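Local atomic coordinates of uncharacterized protein (PDB entry 3FD9), a protein that is the transcriptional anti-activator ExsD, which probably represses type III secretion genes by disrupting self-association and DNA binding of the activator ExsA. Residues W190-G196 against A207-P213; C51-R57 against C84-D89; W122-L126 against L175-L179. One frame throughout, in Å; residues are numbered along the deposited sequence.

In the fold
Burial falls from contact 2 to contact 1 to contact 3. Contact 2, mostly buried and untouched by other subunits, lies in the N-terminal part of the protein and couples helix 52-60 to the loop before strand 90-92 through a carboxylate serving an indole and a guanidinium. Contact 3, at the surface, holds the two long helices together by apolar packing of leucines, a tryptophan and parts of charged side chains. Contact 1, partly buried, begins just past the end of helix 157-189, one of contact 3's helices, and adds donors to backbone carbonyls to its aromatic packing. A tryptophan is central to each. Contacts 1 and 3, their nearest atoms about 9 Å apart, also both touch the second subunit.

Contact 1: residues W190-G196 against A207-P213; sequences WPNWQRG and AGFEPIP
The indole of Trp190 is covered on both faces: Pro213 CD lies over one, 3.5 Å from the centroid of the five-membered ring, and CE3 of Trp193 sits over the rim of the opposite one. At its edge, NE1 donates to Phe209 O at 3.0 Å with a nearly straight N-H...O angle of 168°, and the acceptor lies in the ring plane. The Phe209 ring has the backbone of Gly196 against one face, with Gly196 CA in a CH-pi contact 3.5 Å from its centroid. These groups join a type I beta turn, Trp190 to Trp193, and the first turn of helix 193-203 to the loop that folds back beside them after that helix ends. A cis peptide before Pro211 bends the loop between Phe209 and Pro213, two residues that meet the same indole.

Trp193 and Phe209 run alongside each other in the same direction, with ring planes 44° apart, an oblique pairing that is neither a stack nor edge-to-face. Trp193 CE3 comes 3.4 Å from Phe209 CE1. Outside the two segments, Tyr108 stacks on Trp193 and Trp111 meets Trp190 edge-to-face, so helix 96-115 covers this aromatic group. Met39 of the second subunit also packs on Trp193.

Further along the helix, Arg195 bends its chain at chi3 (66°), turning the guanidinium back to Gly208. Both NE and NH2 bond to the single acceptor Gly208 O, side-on. Arg195 NE, 2.9 Å from Gly208 O, is only slightly tilted from the carbonyl plane, whereas Arg195 NH2, 3.1 Å from Gly208 O, stands well above it.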
loop_
_atom_site.group_PDB
_atom_site.type_symbol
_atom_site.label_atom_id
_atom_site.label_comp_id
_atom_site.label_asym_id
_atom_site.label_seq_id
_atom_site.Cartn_x
_atom_site.Cartn_y
_atom_site.Cartn_z
ATOM N N TRP A 190 -27.515 2.066 -22.313
ATOM C CA TRP A 190 -26.861 3.354 -22.107
ATOM C C TRP A 190 -25.631 3.424 -22.991
ATOM O O TRP A 190 -24.503 3.363 -22.497
ATOM C CB TRP A 190 -26.418 3.516 -20.658
ATOM C CG TRP A 190 -26.047 4.926 -20.305
ATOM C CD1 TRP A 190 -25.853 5.964 -21.166
ATOM C CD2 TRP A 190 -25.803 5.443 -18.991
ATOM N NE1 TRP A 190 -25.519 7.103 -20.471
ATOM C CE2 TRP A 190 -25.477 6.807 -19.132
ATOM C CE3 TRP A 190 -25.838 4.889 -17.708
ATOM C CZ2 TRP A 190 -25.187 7.622 -18.039
ATOM C CZ3 TRP A 190 -25.546 5.700 -16.624
ATOM C CH2 TRP A 190 -25.226 7.052 -16.798
ATOM N N PRO A 191 -25.845 3.559 -24.303
ATOM C CA PRO A 191 -24.779 3.462 -25.306
ATOM C C PRO A 191 -23.605 4.393 -25.024
ATOM O O PRO A 191 -22.462 3.959 -25.154
ATOM C CB PRO A 191 -25.484 3.876 -26.599
ATOM C CG PRO A 191 -26.942 3.593 -26.343
ATOM C CD PRO A 191 -27.145 3.901 -24.902
ATOM N N ASN A 192 -23.878 5.639 -24.636
ATOM C CA ASN A 192 -22.830 6.653 -24.508
ATOM C C ASN A 192 -22.185 6.785 -23.130
ATOM O O ASN A 192 -21.576 7.816 -22.828
ATOM C CB ASN A 192 -23.354 8.024 -24.934
ATOM C CG ASN A 192 -23.726 8.079 -26.398
ATOM O OD1 ASN A 192 -24.679 8.762 -26.773
ATOM N ND2 ASN A 192 -22.978 7.362 -27.237
ATOM N N TRP A 193 -22.313 5.753 -22.297
ATOM C CA TRP A 193 -21.669 5.755 -20.983
ATOM C C TRP A 193 -20.164 5.896 -21.144
ATOM O O TRP A 193 -19.550 6.698 -20.464
ATOM C CB TRP A 193 -22.029 4.490 -20.202
ATOM C CG TRP A 193 -21.144 4.179 -19.020
ATOM C CD1 TRP A 193 -20.228 3.172 -18.931
ATOM C CD2 TRP A 193 -21.119 4.851 -17.756
ATOM N NE1 TRP A 193 -19.626 3.182 -17.696
ATOM C CE2 TRP A 193 -20.155 4.205 -16.957
ATOM C CE3 TRP A 193 -21.814 5.939 -17.227
ATOM C CZ2 TRP A 193 -19.867 4.612 -15.660
ATOM C CZ3 TRP A 193 -21.532 6.343 -15.949
ATOM C CH2 TRP A 193 -20.564 5.682 -15.172
ATOM N N GLN A 194 -19.578 5.124 -22.055
ATOM C CA GLN A 194 -18.158 5.245 -22.372
ATOM C C GLN A 194 -17.800 6.670 -22.775
ATOM O O GLN A 194 -17.039 7.359 -22.090
ATOM C CB GLN A 194 -17.801 4.307 -23.523
ATOM C CG GLN A 194 -18.047 2.835 -23.239
ATOM C CD GLN A 194 -16.889 2.185 -22.503
ATOM O OE1 GLN A 194 -15.751 2.667 -22.561
ATOM N NE2 GLN A 194 -17.169 1.078 -21.811
ATOM N N ARG A 195 -18.352 7.098 -23.904
ATOM C CA ARG A 195 -18.072 8.416 -24.439
ATOM C C ARG A 195 -18.154 9.490 -23.367
ATOM O O ARG A 195 -17.276 10.350 -23.266
ATOM C CB ARG A 195 -19.039 8.750 -25.569
ATOM C CG ARG A 195 -18.666 10.017 -26.326
ATOM C CD ARG A 195 -19.758 10.422 -27.298
ATOM N NE ARG A 195 -20.981 10.810 -26.606
ATOM C CZ ARG A 195 -21.991 11.449 -27.183
ATOM N NH1 ARG A 195 -21.922 11.777 -28.467
ATOM N NH2 ARG A 195 -23.068 11.765 -26.475
ATOM N N GLY A 196 -19.216 9.436 -22.571
ATOM C CA GLY A 196 -19.432 10.418 -21.531
ATOM C C GLY A 196 -18.291 10.466 -20.542
ATOM O O GLY A 196 -17.888 11.546 -20.094
ATOM N N ALA A 207 -21.674 16.296 -20.964
ATOM C CA ALA A 207 -22.485 16.218 -22.178
ATOM C C ALA A 207 -22.354 14.877 -22.903
ATOM O O ALA A 207 -23.307 14.394 -23.508
ATOM C CB ALA A 207 -22.144 17.371 -23.113
ATOM N N GLY A 208 -21.169 14.282 -22.836
ATOM C CA GLY A 208 -20.891 13.057 -23.561
ATOM C C GLY A 208 -21.746 11.880 -23.139
ATOM O O GLY A 208 -21.787 10.873 -23.836
ATOM N N PHE A 209 -22.423 11.998 -21.999
ATOM C CA PHE A 209 -23.182 10.881 -21.433
ATOM C C PHE A 209 -24.564 10.723 -22.049
ATOM O O PHE A 209 -25.126 9.627 -22.039
ATOM C CB PHE A 209 -23.349 11.034 -19.917
ATOM C CG PHE A 209 -22.135 10.670 -19.128
ATOM C CD1 PHE A 209 -21.777 9.348 -18.964
ATOM C CD2 PHE A 209 -21.365 11.652 -18.528
ATOM C CE1 PHE A 209 -20.660 9.009 -18.228
ATOM C CE2 PHE A 209 -20.254 11.331 -17.796
ATOM C CZ PHE A 209 -19.891 10.009 -17.644
ATOM N N GLU A 210 -25.128 11.812 -22.557
ATOM C CA GLU A 210 -26.486 11.756 -23.081
ATOM C C GLU A 210 -26.553 11.106 -24.460
ATOM O O GLU A 210 -25.599 11.179 -25.241
ATOM C CB GLU A 210 -27.151 13.134 -23.064
ATOM C CG GLU A 210 -26.243 14.295 -23.410
ATOM C CD GLU A 210 -26.608 15.552 -22.632
ATOM O OE1 GLU A 210 -26.962 15.427 -21.436
ATOM O OE2 GLU A 210 -26.534 16.661 -23.209
ATOM N N PRO A 211 -27.690 10.455 -24.760
ATOM C CA PRO A 211 -28.875 10.446 -23.897
ATOM C C PRO A 211 -28.727 9.475 -22.729
ATOM O O PRO A 211 -28.273 8.346 -22.930
ATOM C CB PRO A 211 -29.984 9.943 -24.835
ATOM C CG PRO A 211 -29.318 9.646 -26.163
ATOM C CD PRO A 211 -27.861 9.552 -25.907
ATOM N N ILE A 212 -29.129 9.899 -21.535
ATOM C CA ILE A 212 -29.067 9.036 -20.355
ATOM C C ILE A 212 -30.374 8.270 -20.163
ATOM O O ILE A 212 -31.435 8.755 -20.548
ATOM C CB ILE A 212 -28.773 9.851 -19.078
ATOM C CG1 ILE A 212 -30.041 10.519 -18.568
ATOM C CG2 ILE A 212 -27.703 10.907 -19.342
ATOM C CD1 ILE A 212 -30.023 10.767 -17.092
ATOM N N PRO A 213 -30.307 7.072 -19.559
ATOM C CA PRO A 213 -31.504 6.254 -19.315
ATOM C C PRO A 213 -32.603 7.061 -18.638
ATOM O O PRO A 213 -32.291 7.936 -17.841
ATOM C CB PRO A 213 -30.991 5.169 -18.369
ATOM C CG PRO A 213 -29.553 5.036 -18.714
ATOM C CD PRO A 213 -29.088 6.423 -19.055
HETATM O O HOH W 1 -19.231 13.895 -20.375
#

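Contact 2: residues C51-R57 against C84-D89; sequences CEWLQQR and CAELGD
Trp53 and Arg57, one turn apart on helix 52-60, converge on the carboxylate of Asp89. Trp53 NE1 donates to Asp89 OD2 at 3.0 Å, the N-H...O angle of 148° showing a moderately bent bond that reaches the oxygen from above the carboxylate plane. Arg57 NH1 forms a salt bridge with the other oxygen, Asp89 OD1, at 2.7 Å, although guanidinium and carboxylate planes are turned 63° apart. The indole itself is gripped from both sides: CB of Leu87 lies over one face, 4.0 Å from the centroid of the five-membered ring, and Arg57 CD rests against the opposite face near the rim. Leu87 CD1 extends the packing to Trp53 CE3, at 3.5 Å.

The carboxylate thus ties the helix to the loop that leads into strand 90-92, which pairs in parallel with 251-253; Asp89 already shares backbone hydrogen bonds with His251, and its N donates to the side chain of Asp250. At the helix start, Cys51 is the N-cap. With chi1 at 82°, its SG turns back over the start of the helix and accepts a long capping bond from Leu54 N at 3.6 Å. CB of the same residue packs on Cys84 SG, while the two sulfurs, Cys51 SG and Cys84 SG, stay 4.0 Å apart, too far for a disulfide.

Further out, Leu62 O holds Arg57 NE and so helps fix the guanidinium. The nearby carboxylate of Glu68, in helix 66-76, makes a long, weak ion pair with Arg57 NH1; it also lies close to Asp89 OD1, and the positive charge of Arg57 would probably offset these two like charges.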
loop_
_atom_site.group_PDB
_atom_site.type_symbol
_atom_site.label_atom_id
_atom_site.label_comp_id
_atom_site.label_asym_id
_atom_site.label_seq_id
_atom_site.Cartn_x
_atom_site.Cartn_y
_atom_site.Cartn_z
ATOM N N CYS A 51 -18.922 0.791 10.576
ATOM C CA CYS A 51 -19.931 1.791 10.250
ATOM C C CYS A 51 -20.102 1.989 8.743
ATOM O O CYS A 51 -19.187 1.743 7.965
ATOM C CB CYS A 51 -19.634 3.114 10.966
ATOM S SG CYS A 51 -18.427 4.177 10.174
ATOM N N GLU A 52 -21.285 2.434 8.339
ATOM C CA GLU A 52 -21.628 2.551 6.919
ATOM C C GLU A 52 -20.726 3.501 6.149
ATOM O O GLU A 52 -20.320 3.201 5.032
ATOM C CB GLU A 52 -23.083 2.992 6.756
ATOM C CG GLU A 52 -24.089 1.872 6.927
ATOM C CD GLU A 52 -24.116 0.939 5.728
ATOM O OE1 GLU A 52 -23.137 0.941 4.940
ATOM O OE2 GLU A 52 -25.121 0.207 5.574
ATOM N N TRP A 53 -20.438 4.654 6.750
ATOM C CA TRP A 53 -19.598 5.685 6.135
ATOM C C TRP A 53 -18.248 5.118 5.759
ATOM O O TRP A 53 -17.842 5.183 4.609
ATOM C CB TRP A 53 -19.415 6.869 7.085
ATOM C CG TRP A 53 -18.480 7.924 6.586
ATOM C CD1 TRP A 53 -18.733 8.848 5.613
ATOM C CD2 TRP A 53 -17.147 8.189 7.049
ATOM N NE1 TRP A 53 -17.639 9.662 5.433
ATOM C CE2 TRP A 53 -16.650 9.277 6.301
ATOM C CE3 TRP A 53 -16.318 7.600 8.014
ATOM C CZ2 TRP A 53 -15.372 9.793 6.485
ATOM C CZ3 TRP A 53 -15.046 8.113 8.200
ATOM C CH2 TRP A 53 -14.584 9.202 7.435
ATOM N N LEU A 54 -17.556 4.547 6.732
ATOM C CA LEU A 54 -16.225 4.024 6.477
ATOM C C LEU A 54 -16.293 2.836 5.516
ATOM O O LEU A 54 -15.371 2.602 4.743
ATOM C CB LEU A 54 -15.528 3.646 7.785
ATOM C CG LEU A 54 -14.038 3.312 7.665
ATOM C CD1 LEU A 54 -13.287 4.405 6.907
ATOM C CD2 LEU A 54 -13.410 3.087 9.033
ATOM N N GLN A 55 -17.391 2.092 5.563
ATOM C CA GLN A 55 -17.579 0.959 4.661
ATOM C C GLN A 55 -17.736 1.426 3.213
ATOM O O GLN A 55 -17.290 0.762 2.279
ATOM C CB GLN A 55 -18.809 0.149 5.074
ATOM C CG GLN A 55 -18.664 -0.588 6.390
ATOM C CD GLN A 55 -17.763 -1.791 6.275
ATOM O OE1 GLN A 55 -17.458 -2.256 5.171
ATOM N NE2 GLN A 55 -17.325 -2.308 7.419
ATOM N N GLN A 56 -18.392 2.568 3.047
ATOM C CA GLN A 56 -18.608 3.178 1.748
ATOM C C GLN A 56 -17.273 3.626 1.174
ATOM O O GLN A 56 -16.965 3.367 0.010
ATOM C CB GLN A 56 -19.560 4.369 1.903
ATOM C CG GLN A 56 -19.802 5.221 0.656
ATOM C CD GLN A 56 -20.967 6.204 0.840
ATOM O OE1 GLN A 56 -22.133 5.800 0.921
ATOM N NE2 GLN A 56 -20.650 7.495 0.909
ATOM N N ARG A 57 -16.469 4.290 1.998
ATOM C CA ARG A 57 -15.149 4.721 1.564
ATOM C C ARG A 57 -14.277 3.530 1.198
ATOM O O ARG A 57 -13.558 3.576 0.200
ATOM C CB ARG A 57 -14.481 5.606 2.610
ATOM C CG ARG A 57 -15.192 6.935 2.768
ATOM C CD ARG A 57 -14.367 7.942 3.523
ATOM N NE ARG A 57 -13.222 8.387 2.732
ATOM C CZ ARG A 57 -13.053 9.625 2.274
ATOM N NH1 ARG A 57 -13.957 10.564 2.528
ATOM N NH2 ARG A 57 -11.971 9.921 1.568
ATOM N N CYS A 84 -21.339 7.217 14.712
ATOM C CA CYS A 84 -20.982 6.985 13.319
ATOM C C CYS A 84 -21.967 7.629 12.349
ATOM O O CYS A 84 -21.616 7.957 11.218
ATOM C CB CYS A 84 -20.919 5.488 13.042
ATOM S SG CYS A 84 -19.663 4.631 13.978
ATOM N N ALA A 85 -23.207 7.794 12.790
ATOM C CA ALA A 85 -24.253 8.303 11.922
ATOM C C ALA A 85 -24.037 9.771 11.582
ATOM O O ALA A 85 -24.748 10.322 10.743
ATOM C CB ALA A 85 -25.616 8.102 12.570
ATOM N N GLU A 86 -23.062 10.401 12.233
ATOM C CA GLU A 86 -22.782 11.819 12.018
ATOM C C GLU A 86 -21.627 12.038 11.057
ATOM O O GLU A 86 -21.305 13.172 10.704
ATOM C CB GLU A 86 -22.490 12.517 13.344
ATOM C CG GLU A 86 -23.738 12.891 14.115
ATOM C CD GLU A 86 -24.645 13.816 13.317
ATOM O OE1 GLU A 86 -24.130 14.821 12.771
ATOM O OE2 GLU A 86 -25.868 13.542 13.235
ATOM N N LEU A 87 -21.001 10.947 10.636
ATOM C CA LEU A 87 -19.872 11.029 9.727
ATOM C C LEU A 87 -20.342 11.230 8.298
ATOM O O LEU A 87 -21.245 10.542 7.835
ATOM C CB LEU A 87 -19.033 9.755 9.808
ATOM C CG LEU A 87 -18.285 9.545 11.119
ATOM C CD1 LEU A 87 -17.684 8.158 11.166
ATOM C CD2 LEU A 87 -17.225 10.600 11.267
ATOM N N GLY A 88 -19.721 12.171 7.600
ATOM C CA GLY A 88 -19.981 12.384 6.191
ATOM C C GLY A 88 -18.862 13.213 5.593
ATOM O O GLY A 88 -17.950 13.645 6.304
ATOM N N ASP A 89 -18.929 13.436 4.286
ATOM C CA ASP A 89 -17.934 14.238 3.603
ATOM C C ASP A 89 -18.572 15.464 2.987
ATOM O O ASP A 89 -19.753 15.451 2.664
ATOM C CB ASP A 89 -17.262 13.417 2.513
ATOM C CG ASP A 89 -16.521 12.224 3.062
ATOM O OD1 ASP A 89 -15.473 12.425 3.718
ATOM O OD2 ASP A 89 -16.983 11.086 2.824
#

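Contact 3: residues W122-L126 against L175-L179; sequences WRLSL and LAGKL
This is an apolar helix-to-helix contact at the surface, joining the early part of helix 119-147 to a late part of helix 157-189, with Trp122 laid across Lys178. CB of Lys178 sits over one face of the indole, 3.7 Å from the centroid of the six-membered ring. Because the lysine chain is extended beyond CG (chi2 175°), CD continues along the same face and meets Trp122 CZ2 at 3.7 Å. Beside this, Leu175 CD1 packs on Trp122 CB at 3.6 Å, while Leu179 CD2 comes to the ring edge, 4.0 Å from Trp122 CE3.

The two helices form the arms of the helical hairpin. Their local axes, roughly antiparallel with 147° between their directions, approach no closer than 10.0 Å, a spacing wide enough to be filled by large side chains. Leu126, one turn on from Trp122, shows this: it meets Leu179 tip to tip, CD1 of Leu126 lying 3.8 Å from CD1 of Leu179, and runs alongside Leu175 in the opposite sense, its CD2 beside CB of that residue.

Arg123 leaves its helix away from the partner arm, yet Leu179 CD2 lies over one face of its guanidinium, 4.0 Å from Arg123 CZ. The charged end is held by a salt bridge from NH2 to Glu112, which probably offsets the nearby Arg38 and Arg42 of the second subunit; that Arg42 also packs on Leu126.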
loop_
_atom_site.group_PDB
_atom_site.type_symbol
_atom_site.label_atom_id
_atom_site.label_comp_id
_atom_site.label_asym_id
_atom_site.label_seq_id
_atom_site.Cartn_x
_atom_site.Cartn_y
_atom_site.Cartn_z
ATOM N N TRP A 122 -22.742 -11.326 -8.077
ATOM C CA TRP A 122 -21.781 -12.000 -8.940
ATOM C C TRP A 122 -20.398 -11.352 -8.861
ATOM O O TRP A 122 -19.384 -12.050 -8.780
ATOM C CB TRP A 122 -22.260 -12.017 -10.393
ATOM C CG TRP A 122 -23.581 -12.687 -10.588
ATOM C CD1 TRP A 122 -24.211 -13.529 -9.716
ATOM C CD2 TRP A 122 -24.428 -12.597 -11.741
ATOM N NE1 TRP A 122 -25.402 -13.957 -10.251
ATOM C CE2 TRP A 122 -25.559 -13.400 -11.495
ATOM C CE3 TRP A 122 -24.343 -11.907 -12.958
ATOM C CZ2 TRP A 122 -26.598 -13.536 -12.414
ATOM C CZ3 TRP A 122 -25.375 -12.041 -13.872
ATOM C CH2 TRP A 122 -26.488 -12.851 -13.595
ATOM N N ARG A 123 -20.365 -10.020 -8.888
ATOM C CA ARG A 123 -19.106 -9.285 -8.909
ATOM C C ARG A 123 -18.236 -9.609 -7.713
ATOM O O ARG A 123 -17.075 -10.000 -7.872
ATOM C CB ARG A 123 -19.342 -7.774 -8.988
ATOM C CG ARG A 123 -19.824 -7.314 -10.352
ATOM C CD ARG A 123 -19.852 -5.808 -10.479
ATOM N NE ARG A 123 -20.408 -5.415 -11.773
ATOM C CZ ARG A 123 -19.846 -5.701 -12.947
ATOM N NH1 ARG A 123 -18.707 -6.386 -12.994
ATOM N NH2 ARG A 123 -20.421 -5.306 -14.078
ATOM N N LEU A 124 -18.790 -9.446 -6.515
ATOM C CA LEU A 124 -18.013 -9.699 -5.309
ATOM C C LEU A 124 -17.645 -11.173 -5.212
ATOM O O LEU A 124 -16.566 -11.517 -4.739
ATOM C CB LEU A 124 -18.749 -9.218 -4.057
ATOM C CG LEU A 124 -20.024 -9.931 -3.627
ATOM C CD1 LEU A 124 -19.692 -11.140 -2.765
ATOM C CD2 LEU A 124 -20.917 -8.964 -2.864
ATOM N N SER A 125 -18.533 -12.042 -5.680
ATOM C CA SER A 125 -18.227 -13.466 -5.714
ATOM C C SER A 125 -16.959 -13.715 -6.518
ATOM O O SER A 125 -16.148 -14.569 -6.162
ATOM C CB SER A 125 -19.391 -14.269 -6.298
ATOM O OG SER A 125 -20.520 -14.232 -5.442
ATOM N N LEU A 126 -16.792 -12.974 -7.608
ATOM C CA LEU A 126 -15.555 -13.043 -8.373
ATOM C C LEU A 126 -14.382 -12.665 -7.487
ATOM O O LEU A 126 -13.373 -13.369 -7.443
ATOM C CB LEU A 126 -15.601 -12.119 -9.588
ATOM C CG LEU A 126 -16.028 -12.776 -10.897
ATOM C CD1 LEU A 126 -15.726 -11.859 -12.073
ATOM C CD2 LEU A 126 -15.329 -14.118 -11.065
ATOM N N LEU A 175 -19.441 -17.278 -13.817
ATOM C CA LEU A 175 -19.662 -15.911 -13.363
ATOM C C LEU A 175 -19.286 -14.910 -14.454
ATOM O O LEU A 175 -20.101 -14.081 -14.857
ATOM C CB LEU A 175 -18.857 -15.627 -12.097
ATOM C CG LEU A 175 -19.477 -15.990 -10.746
ATOM C CD1 LEU A 175 -20.824 -15.303 -10.579
ATOM C CD2 LEU A 175 -19.621 -17.494 -10.590
ATOM N N ALA A 176 -18.050 -14.992 -14.932
ATOM C CA ALA A 176 -17.596 -14.115 -16.005
ATOM C C ALA A 176 -18.533 -14.191 -17.204
ATOM O O ALA A 176 -18.665 -13.229 -17.955
ATOM C CB ALA A 176 -16.178 -14.465 -16.416
ATOM N N GLY A 177 -19.178 -15.341 -17.382
ATOM C CA GLY A 177 -20.104 -15.531 -18.482
ATOM C C GLY A 177 -21.370 -14.722 -18.296
ATOM O O GLY A 177 -21.753 -13.942 -19.171
ATOM N N LYS A 178 -22.015 -14.907 -17.148
ATOM C CA LYS A 178 -23.226 -14.167 -16.813
ATOM C C LYS A 178 -22.984 -12.663 -16.883
ATOM O O LYS A 178 -23.830 -11.908 -17.362
ATOM C CB LYS A 178 -23.700 -14.531 -15.409
ATOM C CG LYS A 178 -24.079 -15.986 -15.208
ATOM C CD LYS A 178 -24.409 -16.240 -13.736
ATOM C CE LYS A 178 -24.998 -17.623 -13.496
ATOM N NZ LYS A 178 -25.313 -17.824 -12.055
ATOM N N LEU A 179 -21.823 -12.235 -16.401
ATOM C CA LEU A 179 -21.496 -10.821 -16.347
ATOM C C LEU A 179 -21.209 -10.266 -17.733
ATOM O O LEU A 179 -21.449 -9.088 -18.004
ATOM C CB LEU A 179 -20.293 -10.587 -15.434
ATOM C CG LEU A 179 -20.530 -10.743 -13.932
ATOM C CD1 LEU A 179 -19.235 -11.051 -13.216
ATOM C CD2 LEU A 179 -21.169 -9.495 -13.354
#